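Local coordinates for protein neuraminidase (Influenza A virus, PDB 4GDI) that resembles the sialic-acid-removing influenza neuraminidases, with a beta-propeller ectodomain, but has a diverged putative active site, so that its sialidase activity remains uncertain, at residues Phe197-Cys202 against Thr214-Asp219; Gly265-Phe270 against Thr318-Phe323. One frame throughout, in Å; residues are numbered along the deposited sequence.

From the N terminus, contact 1 comes first: it closes a short loop of eleven residues, nine of them in strands, where the ends of hairpin 200-205/208-214 meet at the edge of one propeller blade. Contact 2 opens later and spans 47 residues, laying segment 265-270 along the outer strand 317-324 of another four-stranded sheet. The two loops are in series, neither enclosing nor crossing the other, yet their centres are about 9 Å apart. Probable hydrogen bonds form between Phe323 N and Thr201 OG1 (2.7 Å) and between Gly265 N and Leu216 O (2.8 Å). The calcium ion, bound by Asn215, Asp219 and Gly265, also ties the two contacts together.

Contact 1 of 2, residues Phe197-Cys202 against Thr214-Asp219; sequences FEYSTC and TNLWND. With CA (calcium ion), chain R.
The Tyr199 ring meets Thr214 and Leu216 obliquely, while Glu198 CB of its own segment lies over one face, displaced toward the rim. Thr214 CB comes to 3.7 Å from Tyr199 CD2, and Leu216 CD1 reaches Tyr199 OH at 3.6 Å, its side chain crossing the tyrosine at roughly a right angle. Of the other flat groups, Phe197 has Ser200 OG at its edge and in its plane, and Trp217 carries Asn218 ND2 over the centre of one face.

The backbone evidence is an antiparallel hydrogen-bonded pair: Thr214 N donates to Glu198 O at 2.8 Å, and Glu198 N returns the bond to Thr214 O at 3.0 Å. It joins the mouth of the 200-205/208-214 hairpin, in one propeller blade, to the calcium loop that precedes strand 224-228. Past this pair the chain turns a corner at Tyr199. With Glu198 CG beside the backbone N (chi1 -54°), CG touches Leu216 CD1 at 3.9 Å; the bend at chi2 (-70°) then turns the carboxylate away to a salt bridge with Arg146. Thr214 OG1 finds its strongest polar partner in Ile267 O, and a water also joins it to Tyr199 O.

Asn215 OD1 makes an Asx turn, accepting from Trp217 N at 2.8 Å and also from Asn218 N, and Asn215 ND2 donates to Asn218 OD1. These bonds hold the turn 215-218. Asn215 O and Asp219 O, each 2.3 Å from the calcium ion, share it with Asp245, Gly263, Gly265 and one water. Chemically, the strand pair fixes the residue just before Asn215, the Asx turn shapes what follows, and the metal draws two carbonyl oxygens together, its charge probably polarising them.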
loop_
_atom_site.group_PDB
_atom_site.type_symbol
_atom_site.label_atom_id
_atom_site.label_comp_id
_atom_site.label_asym_id
_atom_site.label_seq_id
_atom_site.Cartn_x
_atom_site.Cartn_y
_atom_site.Cartn_z
ATOM N N PHE A 197 20.435 -2.407 35.827
ATOM C CA PHE A 197 19.322 -1.604 35.296
ATOM C C PHE A 197 19.160 -1.744 33.778
ATOM O O PHE A 197 19.481 -0.817 33.022
ATOM C CB PHE A 197 19.536 -0.124 35.640
ATOM C CG PHE A 197 18.258 0.697 35.637
ATOM C CD1 PHE A 197 17.707 1.157 34.445
ATOM C CD2 PHE A 197 17.607 1.004 36.837
ATOM C CE1 PHE A 197 16.526 1.905 34.449
ATOM C CE2 PHE A 197 16.430 1.746 36.844
ATOM C CZ PHE A 197 15.888 2.197 35.650
ATOM N N GLU A 198 18.689 -2.911 33.343
ATOM C CA GLU A 198 18.505 -3.219 31.926
ATOM C C GLU A 198 17.070 -2.924 31.477
ATOM O O GLU A 198 16.163 -2.783 32.300
ATOM C CB GLU A 198 18.783 -4.707 31.656
ATOM C CG GLU A 198 20.143 -5.215 32.150
ATOM C CD GLU A 198 21.318 -4.678 31.361
ATOM O OE1 GLU A 198 21.170 -4.381 30.152
ATOM O OE2 GLU A 198 22.406 -4.559 31.957
ATOM N N TYR A 199 16.880 -2.866 30.161
ATOM C CA TYR A 199 15.553 -2.833 29.561
ATOM C C TYR A 199 14.701 -1.642 30.016
ATOM O O TYR A 199 13.488 -1.789 30.218
ATOM C CB TYR A 199 14.784 -4.107 29.894
ATOM C CG TYR A 199 15.519 -5.407 29.690
ATOM C CD1 TYR A 199 16.543 -5.526 28.762
ATOM C CD2 TYR A 199 15.164 -6.537 30.427
ATOM C CE1 TYR A 199 17.191 -6.746 28.567
ATOM C CE2 TYR A 199 15.812 -7.753 30.251
ATOM C CZ TYR A 199 16.818 -7.850 29.317
ATOM O OH TYR A 199 17.452 -9.054 29.146
ATOM N N SER A 200 15.319 -0.476 30.177
ATOM C CA SER A 200 14.576 0.719 30.552
ATOM C C SER A 200 13.363 0.881 29.661
ATOM O O SER A 200 13.488 0.860 28.440
ATOM C CB SER A 200 15.442 1.978 30.393
ATOM O OG SER A 200 16.515 1.974 31.300
ATOM N N THR A 201 12.200 1.093 30.269
ATOM C CA THR A 201 11.022 1.510 29.543
ATOM C C THR A 201 10.503 2.775 30.224
ATOM O O THR A 201 10.377 2.838 31.454
ATOM C CB THR A 201 9.958 0.384 29.461
ATOM O OG1 THR A 201 8.779 0.849 28.795
ATOM C CG2 THR A 201 9.558 -0.127 30.864
ATOM N N CYS A 202 10.222 3.799 29.422
ATOM C CA CYS A 202 10.100 5.161 29.942
ATOM C C CYS A 202 8.889 5.899 29.375
ATOM O O CYS A 202 8.344 5.521 28.331
ATOM C CB CYS A 202 11.338 5.983 29.549
ATOM S SG CYS A 202 12.978 5.295 29.927
ATOM N N THR A 214 14.860 -3.311 34.725
ATOM C CA THR A 214 14.807 -4.720 35.090
ATOM C C THR A 214 16.175 -5.071 35.653
ATOM O O THR A 214 17.194 -4.862 34.997
ATOM C CB THR A 214 14.487 -5.590 33.889
ATOM O OG1 THR A 214 13.156 -5.319 33.441
ATOM C CG2 THR A 214 14.603 -7.112 34.245
ATOM N N ASN A 215 16.205 -5.542 36.895
ATOM C CA ASN A 215 17.455 -5.939 37.530
ATOM C C ASN A 215 17.658 -7.440 37.344
ATOM O O ASN A 215 16.959 -8.241 37.949
ATOM C CB ASN A 215 17.445 -5.580 39.024
ATOM C CG ASN A 215 18.789 -5.815 39.701
ATOM O OD1 ASN A 215 19.542 -6.714 39.328
ATOM N ND2 ASN A 215 19.088 -5.008 40.705
ATOM N N LEU A 216 18.622 -7.805 36.501
ATOM C CA LEU A 216 18.854 -9.205 36.139
ATOM C C LEU A 216 19.834 -9.895 37.091
ATOM O O LEU A 216 20.128 -11.088 36.959
ATOM C CB LEU A 216 19.419 -9.282 34.717
ATOM C CG LEU A 216 18.506 -8.817 33.583
ATOM C CD1 LEU A 216 19.208 -9.008 32.231
ATOM C CD2 LEU A 216 17.184 -9.560 33.607
ATOM N N TRP A 217 20.330 -9.129 38.052
ATOM C CA TRP A 217 21.402 -9.567 38.929
ATOM C C TRP A 217 20.879 -10.018 40.290
ATOM O O TRP A 217 20.927 -11.207 40.616
ATOM C CB TRP A 217 22.388 -8.418 39.110
ATOM C CG TRP A 217 23.443 -8.664 40.114
ATOM C CD1 TRP A 217 23.825 -9.870 40.627
ATOM C CD2 TRP A 217 24.266 -7.679 40.743
ATOM N NE1 TRP A 217 24.843 -9.697 41.529
ATOM C CE2 TRP A 217 25.131 -8.360 41.623
ATOM C CE3 TRP A 217 24.358 -6.282 40.649
ATOM C CZ2 TRP A 217 26.067 -7.697 42.408
ATOM C CZ3 TRP A 217 25.292 -5.626 41.420
ATOM C CH2 TRP A 217 26.138 -6.333 42.294
ATOM N N ASN A 218 20.371 -9.067 41.070
ATOM C CA ASN A 218 20.063 -9.315 42.470
ATOM C C ASN A 218 18.789 -8.640 42.974
ATOM O O ASN A 218 18.747 -8.211 44.126
ATOM C CB ASN A 218 21.228 -8.810 43.319
ATOM C CG ASN A 218 21.542 -7.354 43.052
ATOM O OD1 ASN A 218 20.826 -6.681 42.296
ATOM N ND2 ASN A 218 22.610 -6.851 43.664
ATOM N N ASP A 219 17.757 -8.532 42.140
ATOM C CA ASP A 219 16.512 -7.913 42.601
ATOM C C ASP A 219 15.318 -8.382 41.820
ATOM O O ASP A 219 15.351 -8.472 40.592
ATOM C CB ASP A 219 16.592 -6.377 42.542
ATOM C CG ASP A 219 15.562 -5.683 43.437
ATOM O OD1 ASP A 219 14.711 -6.356 44.066
ATOM O OD2 ASP A 219 15.592 -4.431 43.502
HETATM CA CA CA R . 15.388 -9.741 38.640
HETATM O O HOH W 1 12.222 -2.821 32.371
HETATM O O HOH W 2 13.972 -11.524 39.464
#

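Contact 2 of 2, residues Gly265-Phe270 against Thr318-Phe323; sequences GGIQGF and TGRSGF. With CA (calcium ion), chain R; NO3 (nitrate ion), chain B.
Gln268 O is gripped by two donors: Ser321 N at 3.0 Å, standing well above the carbonyl plane, and a water at 2.8 Å. That water also donates to Gly319 O and accepts from Ser321 OG. A second water donates to Ser321 OG at 2.7 Å and accepts from Phe270 N, so the serine hydroxyl links two waters along the seam.

The segments run in similar directions, 29° apart. Extended beyond CG, the Gln268 chain brings OE1 to the edge of the Arg320 guanidinium, where NH2 (2.8 Å) and NE make weak bonds to it; the amide and guanidinium planes are 61° apart. The single NE hydrogen is shared between Gln268 OE1 and O1 of a nitrate (2.9 Å from NE), probably from the crystallisation liquor, which also accepts from Gln268 N. Gln268 NE2 donates to Pro148 O, and Arg320 NH1 pairs with Glu342.

Ile267 CD1 touches Gly319 C at 3.5 Å. Phe270 CB lies over one face of the Phe323 ring, 3.8 Å from its centroid, in a CH-pi contact, while the two rings sit obliquely. The chemistry implies that ordered water, together with the Ser321-Gln268 backbone bond, satisfies buried polar groups and joins the loop whose Gly265 O binds calcium to 317-324, an outermost strand of its four-stranded blade.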
loop_
_atom_site.group_PDB
_atom_site.type_symbol
_atom_site.label_atom_id
_atom_site.label_comp_id
_atom_site.label_asym_id
_atom_site.label_seq_id
_atom_site.Cartn_x
_atom_site.Cartn_y
_atom_site.Cartn_z
ATOM N N GLY A 265 18.061 -12.920 37.038
ATOM C CA GLY A 265 17.187 -13.000 35.880
ATOM C C GLY A 265 16.073 -11.960 35.947
ATOM O O GLY A 265 16.030 -11.129 36.857
ATOM N N GLY A 266 15.173 -12.005 34.973
ATOM C CA GLY A 266 14.077 -11.071 34.920
ATOM C C GLY A 266 13.589 -10.828 33.507
ATOM O O GLY A 266 14.058 -11.443 32.543
ATOM N N ILE A 267 12.630 -9.919 33.391
ATOM C CA ILE A 267 11.969 -9.669 32.128
ATOM C C ILE A 267 11.502 -8.212 32.086
ATOM O O ILE A 267 11.086 -7.662 33.102
ATOM C CB ILE A 267 10.798 -10.644 31.931
ATOM C CG1 ILE A 267 10.320 -10.603 30.475
ATOM C CG2 ILE A 267 9.686 -10.333 32.918
ATOM C CD1 ILE A 267 9.363 -11.711 30.088
ATOM N N GLN A 268 11.631 -7.571 30.923
ATOM C CA GLN A 268 11.236 -6.165 30.775
ATOM C C GLN A 268 9.822 -5.929 31.276
ATOM O O GLN A 268 8.894 -6.671 30.933
ATOM C CB GLN A 268 11.328 -5.751 29.303
ATOM C CG GLN A 268 11.158 -4.251 29.044
ATOM C CD GLN A 268 11.730 -3.853 27.688
ATOM O OE1 GLN A 268 11.800 -4.672 26.774
ATOM N NE2 GLN A 268 12.152 -2.608 27.566
ATOM N N GLY A 269 9.661 -4.884 32.081
ATOM C CA GLY A 269 8.368 -4.509 32.615
ATOM C C GLY A 269 8.330 -3.068 33.109
ATOM O O GLY A 269 9.340 -2.373 33.098
ATOM N N PHE A 270 7.160 -2.634 33.565
ATOM C CA PHE A 270 6.931 -1.226 33.872
ATOM C C PHE A 270 6.171 -1.001 35.179
ATOM O O PHE A 270 5.402 -1.860 35.617
ATOM C CB PHE A 270 6.140 -0.579 32.728
ATOM C CG PHE A 270 4.716 -1.076 32.598
ATOM C CD1 PHE A 270 3.696 -0.480 33.308
ATOM C CD2 PHE A 270 4.399 -2.129 31.746
ATOM C CE1 PHE A 270 2.381 -0.921 33.181
ATOM C CE2 PHE A 270 3.085 -2.576 31.610
ATOM C CZ PHE A 270 2.079 -1.979 32.334
ATOM N N THR A 318 2.340 -14.538 29.175
ATOM C CA THR A 318 2.707 -13.149 28.870
ATOM C C THR A 318 4.215 -12.993 28.943
ATOM O O THR A 318 4.883 -13.784 29.610
ATOM C CB THR A 318 1.999 -12.162 29.824
ATOM O OG1 THR A 318 2.239 -12.555 31.175
ATOM C CG2 THR A 318 0.489 -12.167 29.576
ATOM N N GLY A 319 4.763 -12.011 28.223
ATOM C CA GLY A 319 6.187 -11.749 28.286
ATOM C C GLY A 319 6.543 -10.312 28.658
ATOM O O GLY A 319 6.056 -9.768 29.648
ATOM N N ARG A 320 7.411 -9.711 27.849
ATOM C CA ARG A 320 7.888 -8.336 28.049
ATOM C C ARG A 320 6.732 -7.343 28.028
ATOM O O ARG A 320 5.705 -7.577 27.378
ATOM C CB ARG A 320 8.895 -7.967 26.938
ATOM C CG ARG A 320 10.206 -8.815 26.948
ATOM C CD ARG A 320 11.060 -8.650 25.688
ATOM N NE ARG A 320 11.283 -7.240 25.340
ATOM C CZ ARG A 320 10.605 -6.572 24.410
ATOM N NH1 ARG A 320 9.666 -7.175 23.691
ATOM N NH2 ARG A 320 10.881 -5.290 24.182
ATOM N N SER A 321 6.898 -6.222 28.723
ATOM C CA SER A 321 5.924 -5.147 28.617
ATOM C C SER A 321 6.621 -3.804 28.837
ATOM O O SER A 321 7.688 -3.739 29.446
ATOM C CB SER A 321 4.790 -5.352 29.641
ATOM O OG SER A 321 5.297 -5.387 30.973
ATOM N N GLY A 322 6.020 -2.722 28.352
ATOM C CA GLY A 322 6.618 -1.408 28.557
ATOM C C GLY A 322 5.735 -0.306 28.043
ATOM O O GLY A 322 4.698 -0.568 27.424
ATOM N N PHE A 323 6.152 0.932 28.293
ATOM C CA PHE A 323 5.327 2.087 27.989
ATOM C C PHE A 323 5.398 2.524 26.542
ATOM O O PHE A 323 6.421 2.361 25.876
ATOM C CB PHE A 323 5.799 3.295 28.804
ATOM C CG PHE A 323 5.638 3.142 30.281
ATOM C CD1 PHE A 323 4.382 3.083 30.847
ATOM C CD2 PHE A 323 6.757 3.136 31.109
ATOM C CE1 PHE A 323 4.237 2.968 32.207
ATOM C CE2 PHE A 323 6.620 3.024 32.464
ATOM C CZ PHE A 323 5.353 2.953 33.015
HETATM CA CA CA R . 15.388 -9.741 38.640
HETATM N N NO3 B . 13.950 -8.563 27.581
HETATM O O1 NO3 B . 13.647 -7.301 27.048
HETATM O O2 NO3 B . 14.947 -9.353 26.982
HETATM O O3 NO3 B . 13.256 -9.030 28.703
HETATM O O HOH W 3 6.513 -7.902 31.690
HETATM O O HOH W 4 5.382 -4.868 33.631
HETATM O O HOH W 2 13.972 -11.524 39.464
#